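Local atomic coordinates of uncharacterized protein (Legionella longbeachae NSW150, PDB entry 4JZA), a protein that acts as a phosphoinositide phosphatase, probably removing the 3-phosphate from phosphatidylinositol 3-phosphate and so altering lipids of the infected host. Residues A697-S700 against L701-R705; Q711-S714 against S715-T718; F721-S724 against E725-P728; L757-V760 against S761-E765; S769-E772 against A773-S776. One frame throughout, in Å; residues are numbered along the deposited sequence.

Contact 1: residues A697-S700 against L701-R705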
loop_
_atom_site.group_PDB
_atom_site.type_symbol
_atom_site.label_atom_id
_atom_site.label_comp_id
_atom_site.label_asym_id
_atom_site.label_seq_id
_atom_site.Cartn_x
_atom_site.Cartn_y
_atom_site.Cartn_z
ATOM N N ALA A 697 22.781 -0.236 43.634
ATOM C CA ALA A 697 23.162 1.128 44.039
ATOM C C ALA A 697 21.961 1.952 44.490
ATOM O O ALA A 697 21.991 2.553 45.526
ATOM C CB ALA A 697 23.905 1.853 42.910
ATOM N N LEU A 698 20.890 1.936 43.734
ATOM C CA LEU A 698 19.679 2.635 44.146
ATOM C C LEU A 698 19.020 2.106 45.421
ATOM O O LEU A 698 18.511 2.905 46.238
ATOM C CB LEU A 698 18.686 2.653 43.017
ATOM C CG LEU A 698 17.506 3.594 43.168
ATOM C CD1 LEU A 698 17.875 5.038 43.474
ATOM C CD2 LEU A 698 16.678 3.495 41.880
ATOM N N HIS A 699 19.064 0.785 45.608
ATOM C CA HIS A 699 18.476 0.161 46.772
ATOM C C HIS A 699 19.131 0.762 47.985
ATOM O O HIS A 699 18.452 1.140 48.923
ATOM C CB HIS A 699 18.627 -1.360 46.743
ATOM C CG HIS A 699 17.827 -2.068 47.786
ATOM N ND1 HIS A 699 18.340 -2.383 49.031
ATOM C CD2 HIS A 699 16.555 -2.520 47.780
ATOM C CE1 HIS A 699 17.417 -3.001 49.744
ATOM N NE2 HIS A 699 16.325 -3.092 49.010
ATOM N N SER A 700 20.451 0.863 48.006
ATOM C CA SER A 700 21.101 1.382 49.216
ATOM C C SER A 700 20.779 2.826 49.401
ATOM O O SER A 700 20.378 3.236 50.490
ATOM C CB SER A 700 22.601 1.242 49.170
ATOM O OG SER A 700 22.945 0.081 48.481
ATOM N N LEU A 701 20.942 3.598 48.332
ATOM C CA LEU A 701 20.731 5.051 48.415
ATOM C C LEU A 701 19.291 5.459 48.847
ATOM O O LEU A 701 19.104 6.286 49.742
ATOM C CB LEU A 701 21.090 5.703 47.073
ATOM C CG LEU A 701 20.853 7.210 46.966
ATOM C CD1 LEU A 701 21.597 7.906 48.066
ATOM C CD2 LEU A 701 21.314 7.779 45.661
ATOM N N ILE A 702 18.289 4.866 48.209
ATOM C CA ILE A 702 16.895 5.215 48.497
ATOM C C ILE A 702 16.501 4.869 49.940
ATOM O O ILE A 702 15.666 5.508 50.539
ATOM C CB ILE A 702 15.975 4.500 47.506
ATOM C CG1 ILE A 702 14.772 5.339 47.164
ATOM C CG2 ILE A 702 15.598 3.104 47.995
ATOM C CD1 ILE A 702 14.917 6.011 45.817
ATOM N N ASN A 703 17.128 3.864 50.515
ATOM C CA ASN A 703 16.812 3.495 51.879
ATOM C C ASN A 703 17.492 4.367 52.912
ATOM O O ASN A 703 17.185 4.219 54.063
ATOM C CB ASN A 703 17.034 1.996 52.134
ATOM C CG ASN A 703 15.854 1.142 51.627
ATOM O OD1 ASN A 703 14.751 1.212 52.155
ATOM N ND2 ASN A 703 16.085 0.343 50.590
ATOM N N GLU A 704 18.390 5.272 52.513
ATOM C CA GLU A 704 18.761 6.417 53.345
ATOM C C GLU A 704 17.772 7.560 53.089
ATOM O O GLU A 704 18.094 8.556 52.449
ATOM C CB GLU A 704 20.178 6.894 53.032
ATOM C CG GLU A 704 21.261 5.842 53.187
ATOM C CD GLU A 704 21.686 5.586 54.630
ATOM O OE1 GLU A 704 22.123 6.554 55.327
ATOM O OE2 GLU A 704 21.605 4.384 55.043
ATOM N N ARG A 705 16.583 7.423 53.651
ATOM C CA ARG A 705 15.396 8.250 53.307
ATOM C C ARG A 705 15.513 9.734 53.700
ATOM O O ARG A 705 14.830 10.593 53.139
ATOM C CB ARG A 705 14.108 7.631 53.909
ATOM C CG ARG A 705 14.043 6.104 53.770
ATOM C CD ARG A 705 12.689 5.534 54.118
ATOM N NE ARG A 705 11.661 6.199 53.317
ATOM C CZ ARG A 705 10.388 6.344 53.676
ATOM N NH1 ARG A 705 9.960 5.861 54.837
ATOM N NH2 ARG A 705 9.540 6.976 52.875
#
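The last turns of helix 676-702 join L698 and H699 to I702 and N703, within the C-terminal domain of this phosphatase. Ordinary helical bonds run first: L701 N reaches A697 O at 3.2 Å, and I702 N meets L698 O at 2.8 Å, almost straight (169°). Beyond them the pattern slackens, because N703 N divides itself between two weak bonds, one to H699 O and one to S700 O. The asparagine side chain makes up part of the difference. With CG beside the backbone N and anti to the carbonyl carbon (chi1 -81°), its amide folds back up the helix and ND2 donates to H699 O at 3.0 Å, tilted out of the carbonyl plane. H699 O thus takes a side-chain bond besides the weak backbone one. On the buried side L698 and I702 touch through their methyl ends, CD1 to CD1 at 3.9 Å; L698 and L701 also rest on W805 of helix 794-817, while I702 faces L737 of helix 731-740. The imidazole of H699 is on the exposed side, its plane turned 60° from the amide of N703, and N703 ND2 sits 3.7 Å above the centre of that ring.

Contact 2: residues Q711-S714 against S715-T718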
loop_
_atom_site.group_PDB
_atom_site.type_symbol
_atom_site.label_atom_id
_atom_site.label_comp_id
_atom_site.label_asym_id
_atom_site.label_seq_id
_atom_site.Cartn_x
_atom_site.Cartn_y
_atom_site.Cartn_z
ATOM N N GLN A 711 14.453 21.241 52.470
ATOM C CA GLN A 711 14.294 22.214 53.571
ATOM C C GLN A 711 12.806 22.575 53.807
ATOM O O GLN A 711 11.944 22.368 52.933
ATOM C CB GLN A 711 15.117 23.472 53.333
ATOM C CG GLN A 711 16.552 23.150 52.973
ATOM C CD GLN A 711 17.396 24.397 52.843
ATOM O OE1 GLN A 711 17.993 24.653 51.795
ATOM N NE2 GLN A 711 17.454 25.188 53.911
ATOM N N GLU A 712 12.517 23.060 55.018
ATOM C CA GLU A 712 11.157 23.427 55.431
ATOM C C GLU A 712 11.010 24.897 55.013
ATOM O O GLU A 712 11.692 25.780 55.548
ATOM C CB GLU A 712 10.953 23.101 56.938
ATOM C CG GLU A 712 9.992 23.964 57.753
ATOM C CD GLU A 712 10.686 25.012 58.616
ATOM O OE1 GLU A 712 10.071 26.061 58.905
ATOM O OE2 GLU A 712 11.836 24.784 59.040
ATOM N N GLN A 713 10.174 25.130 53.999
ATOM C CA GLN A 713 10.217 26.367 53.200
ATOM C C GLN A 713 9.027 27.267 53.528
ATOM O O GLN A 713 8.210 27.585 52.636
ATOM C CB GLN A 713 10.166 26.049 51.700
ATOM C CG GLN A 713 11.222 25.088 51.173
ATOM C CD GLN A 713 10.712 24.213 50.011
ATOM O OE1 GLN A 713 10.406 23.029 50.216
ATOM N NE2 GLN A 713 10.620 24.798 48.786
ATOM N N SER A 714 8.942 27.685 54.797
ATOM C CA SER A 714 7.791 28.452 55.323
ATOM C C SER A 714 7.127 29.460 54.346
ATOM O O SER A 714 5.879 29.436 54.192
ATOM C CB SER A 714 8.169 29.125 56.642
ATOM O OG SER A 714 8.381 28.116 57.610
ATOM N N SER A 715 7.954 30.294 53.685
ATOM C CA SER A 715 7.483 31.349 52.736
ATOM C C SER A 715 6.619 30.829 51.541
ATOM O O SER A 715 5.861 31.602 50.906
ATOM C CB SER A 715 8.656 32.233 52.234
ATOM O OG SER A 715 9.822 31.488 51.940
ATOM N N ARG A 716 6.695 29.521 51.286
ATOM C CA ARG A 716 5.966 28.898 50.190
ATOM C C ARG A 716 4.628 28.255 50.577
ATOM O O ARG A 716 3.795 28.016 49.703
ATOM C CB ARG A 716 6.876 27.824 49.588
ATOM C CG ARG A 716 6.503 27.340 48.207
ATOM C CD ARG A 716 7.224 26.059 47.917
ATOM N NE ARG A 716 6.878 25.490 46.621
ATOM C CZ ARG A 716 7.380 24.337 46.171
ATOM N NH1 ARG A 716 8.237 23.679 46.929
ATOM N NH2 ARG A 716 7.039 23.846 44.971
ATOM N N TRP A 717 4.457 27.930 51.863
ATOM C CA TRP A 717 3.300 27.200 52.364
ATOM C C TRP A 717 2.372 28.144 53.122
ATOM O O TRP A 717 2.813 29.021 53.897
ATOM C CB TRP A 717 3.730 26.056 53.307
ATOM C CG TRP A 717 4.843 25.189 52.768
ATOM C CD1 TRP A 717 6.059 24.961 53.347
ATOM C CD2 TRP A 717 4.852 24.458 51.532
ATOM N NE1 TRP A 717 6.826 24.135 52.550
ATOM C CE2 TRP A 717 6.110 23.816 51.430
ATOM C CE3 TRP A 717 3.927 24.288 50.503
ATOM C CZ2 TRP A 717 6.456 23.004 50.341
ATOM C CZ3 TRP A 717 4.283 23.482 49.410
ATOM C CH2 TRP A 717 5.525 22.845 49.347
ATOM N N THR A 718 1.079 27.953 52.906
ATOM C CA THR A 718 0.076 28.665 53.656
ATOM C C THR A 718 -0.666 27.617 54.505
ATOM O O THR A 718 -0.758 27.765 55.701
ATOM C CB THR A 718 -0.825 29.447 52.704
ATOM O OG1 THR A 718 -0.699 28.851 51.417
ATOM C CG2 THR A 718 -0.370 30.880 52.525
#
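Q713 and S714 meet R716 and W717 in a tight surface turn of the loop that links helix 676-702 to helix 731-740. Two backbone bonds, each spanning three residues, make the turn. R716 N gives a nearly straight bond to Q713 O, 2.8 Å long (166°), and W717 N follows with one to S714 O at 3.1 Å. Winding the chain this way carries the side chains of Q713 and R716 out in the same direction, where they lie alongside each other with the amide and guanidinium planes 49° apart. W717 comes across at a slant. Its CG stands beside the backbone N (chi1 -48°), which brings the indole back beside the start of the turn: CD1 lies 3.5 Å from Q713 O, and NE1 is 3.9 Å from Q713 CB. The extended arginine passes over a face of the indole near its rim, with R716 CD 3.9 Å above the plane of W717. The indole N-H has a weak bond to S724 OG farther along the loop, and R716 touches S769. Successive three-residue bonds of this sort are the mark of a short 3-10 turn.

Contact 3: residues F721-S724 against E725-P728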
loop_
_atom_site.group_PDB
_atom_site.type_symbol
_atom_site.label_atom_id
_atom_site.label_comp_id
_atom_site.label_asym_id
_atom_site.label_seq_id
_atom_site.Cartn_x
_atom_site.Cartn_y
_atom_site.Cartn_z
ATOM N N PHE A 721 -1.189 21.589 55.682
ATOM C CA PHE A 721 -1.558 20.278 55.173
ATOM C C PHE A 721 -0.734 19.907 53.938
ATOM O O PHE A 721 -0.385 18.726 53.705
ATOM C CB PHE A 721 -3.041 20.229 54.864
ATOM C CG PHE A 721 -3.501 18.862 54.510
ATOM C CD1 PHE A 721 -3.290 17.815 55.409
ATOM C CD2 PHE A 721 -4.060 18.598 53.290
ATOM C CE1 PHE A 721 -3.667 16.543 55.108
ATOM C CE2 PHE A 721 -4.453 17.314 52.975
ATOM C CZ PHE A 721 -4.256 16.281 53.886
ATOM N N PHE A 722 -0.393 20.947 53.189
ATOM C CA PHE A 722 0.405 20.825 51.982
ATOM C C PHE A 722 1.859 21.258 52.164
ATOM O O PHE A 722 2.584 21.381 51.224
ATOM C CB PHE A 722 -0.274 21.618 50.862
ATOM C CG PHE A 722 -1.659 21.159 50.574
ATOM C CD1 PHE A 722 -1.876 19.911 50.064
ATOM C CD2 PHE A 722 -2.748 21.960 50.806
ATOM C CE1 PHE A 722 -3.184 19.442 49.799
ATOM C CE2 PHE A 722 -4.051 21.507 50.554
ATOM C CZ PHE A 722 -4.275 20.247 50.049
ATOM N N SER A 723 2.295 21.452 53.388
ATOM C CA SER A 723 3.686 21.828 53.679
ATOM C C SER A 723 4.632 20.642 53.453
ATOM O O SER A 723 4.184 19.481 53.444
ATOM C CB SER A 723 3.810 22.273 55.149
ATOM O OG SER A 723 3.840 21.104 55.984
ATOM N N SER A 724 5.933 20.933 53.320
ATOM C CA SER A 724 6.970 19.895 53.240
ATOM C C SER A 724 7.232 19.210 54.599
ATOM O O SER A 724 7.552 18.025 54.634
ATOM C CB SER A 724 8.267 20.434 52.613
ATOM O OG SER A 724 8.812 21.525 53.342
ATOM N N GLU A 725 7.078 19.941 55.704
ATOM C CA GLU A 725 7.021 19.315 57.033
ATOM C C GLU A 725 6.053 18.113 57.039
ATOM O O GLU A 725 6.402 17.043 57.516
ATOM C CB GLU A 725 6.617 20.337 58.117
ATOM C CG GLU A 725 7.763 20.841 58.987
ATOM C CD GLU A 725 7.337 21.993 59.874
ATOM O OE1 GLU A 725 6.895 21.746 61.022
ATOM O OE2 GLU A 725 7.404 23.151 59.399
ATOM N N SER A 726 4.840 18.290 56.511
ATOM C CA SER A 726 3.839 17.200 56.577
ATOM C C SER A 726 4.016 16.153 55.469
ATOM O O SER A 726 3.475 15.047 55.564
ATOM C CB SER A 726 2.388 17.728 56.559
ATOM O OG SER A 726 2.271 18.940 57.275
ATOM N N ASN A 727 4.775 16.494 54.435
ATOM C CA ASN A 727 4.930 15.625 53.261
ATOM C C ASN A 727 6.408 15.579 52.915
ATOM O O ASN A 727 6.816 16.013 51.850
ATOM C CB ASN A 727 4.075 16.167 52.097
ATOM C CG ASN A 727 2.608 16.373 52.484
ATOM O OD1 ASN A 727 2.109 15.724 53.373
ATOM N ND2 ASN A 727 1.925 17.248 51.808
ATOM N N PRO A 728 7.237 15.069 53.848
ATOM C CA PRO A 728 8.691 15.206 53.669
ATOM C C PRO A 728 9.244 14.563 52.366
ATOM O O PRO A 728 9.997 15.205 51.626
ATOM C CB PRO A 728 9.260 14.515 54.927
ATOM C CG PRO A 728 8.209 13.524 55.334
ATOM C CD PRO A 728 6.890 14.147 54.958
#
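S723 and S726 face each other across an ST motif in the surface loop that leads into helix 731-740. The hydroxyl of S723, placed between its backbone N and carbonyl carbon (chi1 78°), leans over the turn and accepts from S726 N at 3.0 Å. S723 O completes the motif with weak bonds from S726 N and N727 N. The side chain of S726 comes round to the same place, and both serine hydroxyls are hydrogen-bonded to S720 O, which ties the turn to the chain just before it. E725 CB lies beside S723 OG at 3.6 Å, while the carboxylate end leads away. N727 is oriented differently: with CG beside the backbone N (chi1 -54°), the amide is brought back to F721, where ND2 makes a weak bond to F721 O at 3.3 Å. S724 aims its hydroxyl away from this turn, to Q711 O. The two phenylalanines stand apart from the serines, with F721 CD2 3.6 Å above the ring plane of F722 near its rim. At the far end the proline offers no N-H, and P728 CA approaches S724 O at 3.2 Å in a CA-H...O contact.

Contact 4: residues L757-V760 against S761-E765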
loop_
_atom_site.group_PDB
_atom_site.type_symbol
_atom_site.label_atom_id
_atom_site.label_comp_id
_atom_site.label_asym_id
_atom_site.label_seq_id
_atom_site.Cartn_x
_atom_site.Cartn_y
_atom_site.Cartn_z
ATOM N N LEU A 757 11.737 3.658 35.861
ATOM C CA LEU A 757 11.850 4.664 34.838
ATOM C C LEU A 757 10.513 5.273 34.383
ATOM O O LEU A 757 10.476 6.428 34.002
ATOM C CB LEU A 757 12.545 4.075 33.641
ATOM C CG LEU A 757 14.023 3.742 33.691
ATOM C CD1 LEU A 757 14.345 2.842 32.505
ATOM C CD2 LEU A 757 14.857 5.002 33.597
ATOM N N GLN A 758 9.434 4.495 34.392
ATOM C CA GLN A 758 8.079 5.044 34.264
ATOM C C GLN A 758 7.807 6.175 35.309
ATOM O O GLN A 758 7.319 7.269 34.969
ATOM C CB GLN A 758 7.016 3.955 34.454
ATOM C CG GLN A 758 6.481 3.354 33.163
ATOM C CD GLN A 758 5.952 1.921 33.324
ATOM O OE1 GLN A 758 5.783 1.395 34.425
ATOM N NE2 GLN A 758 5.690 1.295 32.218
ATOM N N VAL A 759 8.100 5.897 36.582
ATOM C CA VAL A 759 7.971 6.908 37.593
ATOM C C VAL A 759 8.774 8.180 37.278
ATOM O O VAL A 759 8.216 9.273 37.233
ATOM C CB VAL A 759 8.455 6.391 38.929
ATOM C CG1 VAL A 759 8.436 7.530 39.939
ATOM C CG2 VAL A 759 7.545 5.253 39.391
ATOM N N VAL A 760 10.070 8.021 37.053
ATOM C CA VAL A 760 10.942 9.129 36.722
ATOM C C VAL A 760 10.481 9.925 35.501
ATOM O O VAL A 760 10.575 11.136 35.470
ATOM C CB VAL A 760 12.400 8.632 36.456
ATOM C CG1 VAL A 760 13.261 9.720 35.793
ATOM C CG2 VAL A 760 13.069 8.170 37.757
ATOM N N SER A 761 10.017 9.232 34.472
ATOM C CA SER A 761 9.646 9.912 33.239
ATOM C C SER A 761 8.472 10.876 33.457
ATOM O O SER A 761 8.296 11.779 32.656
ATOM C CB SER A 761 9.199 8.893 32.226
ATOM O OG SER A 761 7.952 8.288 32.626
ATOM N N GLU A 762 7.656 10.641 34.509
ATOM C CA GLU A 762 6.541 11.530 34.905
ATOM C C GLU A 762 6.982 12.747 35.755
ATOM O O GLU A 762 6.189 13.678 35.936
ATOM C CB GLU A 762 5.518 10.771 35.745
ATOM C CG GLU A 762 4.798 9.630 35.033
ATOM C CD GLU A 762 4.088 8.679 36.010
ATOM O OE1 GLU A 762 4.335 8.719 37.269
ATOM O OE2 GLU A 762 3.274 7.880 35.481
ATOM N N ARG A 763 8.209 12.726 36.294
ATOM C CA ARG A 763 8.619 13.756 37.209
ATOM C C ARG A 763 8.879 15.051 36.440
ATOM O O ARG A 763 9.143 15.031 35.254
ATOM C CB ARG A 763 9.893 13.385 37.957
ATOM C CG ARG A 763 9.864 12.103 38.746
ATOM C CD ARG A 763 8.753 12.097 39.760
ATOM N NE ARG A 763 7.706 11.212 39.327
ATOM C CZ ARG A 763 6.568 11.007 39.971
ATOM N NH1 ARG A 763 6.294 11.667 41.084
ATOM N NH2 ARG A 763 5.716 10.115 39.486
ATOM N N PRO A 764 8.742 16.206 37.100
ATOM C CA PRO A 764 9.065 17.459 36.455
ATOM C C PRO A 764 10.545 17.571 36.238
ATOM O O PRO A 764 11.269 17.054 37.018
ATOM C CB PRO A 764 8.617 18.479 37.472
ATOM C CG PRO A 764 7.493 17.834 38.150
ATOM C CD PRO A 764 7.879 16.402 38.272
ATOM N N GLU A 765 10.969 18.296 35.217
ATOM C CA GLU A 765 12.349 18.358 34.779
ATOM C C GLU A 765 13.167 19.104 35.780
ATOM O O GLU A 765 14.158 18.596 36.226
ATOM C CB GLU A 765 12.453 19.098 33.458
ATOM C CG GLU A 765 13.709 18.785 32.664
ATOM C CD GLU A 765 13.466 17.632 31.715
ATOM O OE1 GLU A 765 13.401 17.851 30.483
ATOM O OE2 GLU A 765 13.292 16.504 32.217
#
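R763 folds back on V759 and V760 at the C-terminal end of helix 748-761, where an arginine just past the helix hydrogen-bonds back to a carbonyl of its last turn. Its backbone N first bonds V760 O at 3.0 Å. From there CB and CG run close by V760 O, CB at 3.4 Å, and CG also nears V759 O. Bends at chi2 (-57°) and chi3 (107°) then swing the chain round, and CD passes V759 O before NE turns to it. NE donates to V759 O at 2.9 Å, fairly straight (161°), with the acceptor in the guanidinium plane. The same carbonyl oxygen is taken from the opposite face of its plane by E762 N at 3.1 Å, so two donors grip it from above and below. Past NE, V759 CG1 lies over a face of the guanidinium, 3.9 Å from R763 CZ. NH2 adds a weak second bond to V759 O and a salt bridge to E762 OE1 at 3.0 Å. The side chain also touches Y778 and R782 of helix 772-782 and Q735 of helix 731-740, so it lies between the end of its own helix and two others. Two residues earlier, S761 N keeps a helical bond to L757 O, while its side chain curls back up the helix and S761 OG donates to Q758 O at 2.6 Å.

Contact 5: residues S769-E772 against A773-S776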
loop_
_atom_site.group_PDB
_atom_site.type_symbol
_atom_site.label_atom_id
_atom_site.label_comp_id
_atom_site.label_asym_id
_atom_site.label_seq_id
_atom_site.Cartn_x
_atom_site.Cartn_y
_atom_site.Cartn_z
ATOM N N SER A 769 13.577 22.963 44.689
ATOM C CA SER A 769 13.546 22.616 46.106
ATOM C C SER A 769 14.065 21.223 46.427
ATOM O O SER A 769 14.158 20.859 47.582
ATOM C CB SER A 769 12.139 22.744 46.616
ATOM O OG SER A 769 11.427 21.570 46.319
ATOM N N ARG A 770 14.364 20.434 45.413
ATOM C CA ARG A 770 14.883 19.083 45.619
ATOM C C ARG A 770 16.274 19.123 46.146
ATOM O O ARG A 770 17.061 19.978 45.744
ATOM C CB ARG A 770 14.949 18.294 44.293
ATOM C CG ARG A 770 13.607 18.013 43.656
ATOM C CD ARG A 770 13.785 17.485 42.261
ATOM N NE ARG A 770 12.525 17.164 41.630
ATOM C CZ ARG A 770 12.380 17.079 40.315
ATOM N NH1 ARG A 770 13.409 17.300 39.543
ATOM N NH2 ARG A 770 11.211 16.783 39.749
ATOM N N THR A 771 16.579 18.114 46.959
ATOM C CA THR A 771 17.926 17.866 47.478
ATOM C C THR A 771 18.849 17.277 46.420
ATOM O O THR A 771 18.399 16.752 45.426
ATOM C CB THR A 771 17.890 16.801 48.582
ATOM O OG1 THR A 771 17.452 15.555 48.026
ATOM C CG2 THR A 771 16.981 17.167 49.696
ATOM N N GLU A 772 20.148 17.292 46.708
ATOM C CA GLU A 772 21.173 16.727 45.883
ATOM C C GLU A 772 20.826 15.280 45.470
ATOM O O GLU A 772 20.942 14.905 44.286
ATOM C CB GLU A 772 22.477 16.757 46.651
ATOM C CG GLU A 772 23.741 16.660 45.799
ATOM C CD GLU A 772 25.021 16.477 46.642
ATOM O OE1 GLU A 772 26.114 16.278 46.071
ATOM O OE2 GLU A 772 24.935 16.497 47.893
ATOM N N ALA A 773 20.381 14.471 46.422
ATOM C CA ALA A 773 20.127 13.071 46.131
ATOM C C ALA A 773 18.922 12.859 45.230
ATOM O O ALA A 773 18.982 12.089 44.260
ATOM C CB ALA A 773 19.968 12.302 47.411
ATOM N N THR A 774 17.816 13.522 45.538
ATOM C CA THR A 774 16.640 13.491 44.653
ATOM C C THR A 774 16.999 13.873 43.226
ATOM O O THR A 774 16.632 13.158 42.274
ATOM C CB THR A 774 15.538 14.432 45.156
ATOM O OG1 THR A 774 15.077 13.992 46.447
ATOM C CG2 THR A 774 14.379 14.444 44.190
ATOM N N ASN A 775 17.766 14.934 43.053
ATOM C CA ASN A 775 18.251 15.263 41.681
ATOM C C ASN A 775 19.168 14.243 41.052
ATOM O O ASN A 775 19.193 14.123 39.827
ATOM C CB ASN A 775 19.021 16.571 41.625
ATOM C CG ASN A 775 18.140 17.783 41.717
ATOM O OD1 ASN A 775 16.917 17.761 41.486
ATOM N ND2 ASN A 775 18.740 18.832 42.145
ATOM N N SER A 776 19.968 13.545 41.847
ATOM C CA SER A 776 20.818 12.523 41.275
ATOM C C SER A 776 19.973 11.311 40.885
ATOM O O SER A 776 20.156 10.742 39.795
ATOM C CB SER A 776 21.917 12.143 42.237
ATOM O OG SER A 776 22.589 11.034 41.772
HETATM O O HOH W 1 14.213 16.421 47.707
#
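T771 and T774 form the close-knit half of this contact, while E772 and N775 belong to its exposed half. T771 OG1, turned between its own backbone N and carbonyl carbon (chi1 64°), accepts from T774 N at 3.2 Å in a nearly straight bond (168°). The same hydroxyl is also hydrogen-bonded to L707 O, which fixes its rotation. T774 carries its OG1 round to the near side, and a water lies between it and the loop, 2.9 Å from T774 OG1 and 3.0 Å from T771 N, whose hydrogen it accepts. Next to T774, A773 is buried against L707 and F708. T771 is the N-cap of helix 772-782, and the water stands where a capping box would have a direct bond from T771 N to the T774 side chain. The first helical bond follows at once, N775 N to T771 O at 3.1 Å. R770 marks the passage to the looser side: its extended chain crosses T774 and N775 at about a right angle, with CG 3.7 Å from T774 CG2 and CD alongside N775 OD1, which lies near the edge of the guanidinium. R770 NH2 carries on to P764 O, its hydrogen-bond partner earlier in the same loop. E772, exposed, has an extended side chain that touches L808 of helix 794-817, and E772 O takes the backbone bond from S776 N at 3.0 Å.

Overall arrangement
All five contacts belong to the C-terminal domain and lie far from the middle of the protein, their centres 38 to 60 Å from that of the chain. They follow one another in order: contact 1 ends helix 676-702, contacts 2 and 3 lie in the loop before helix 731-740, contact 4 ends helix 748-761 and contact 5 starts helix 772-782. Contacts 2 and 3, with centres about 9 Å apart, touch directly, partly through Q711 and S724. Contact 2 also brushes contact 5 at S769, and R770 bonds P764 to join contact 5 to contact 4, about 14 Å away between centres. The loops before helices 731-740 and 772-782 thus pack together on one side of the protein.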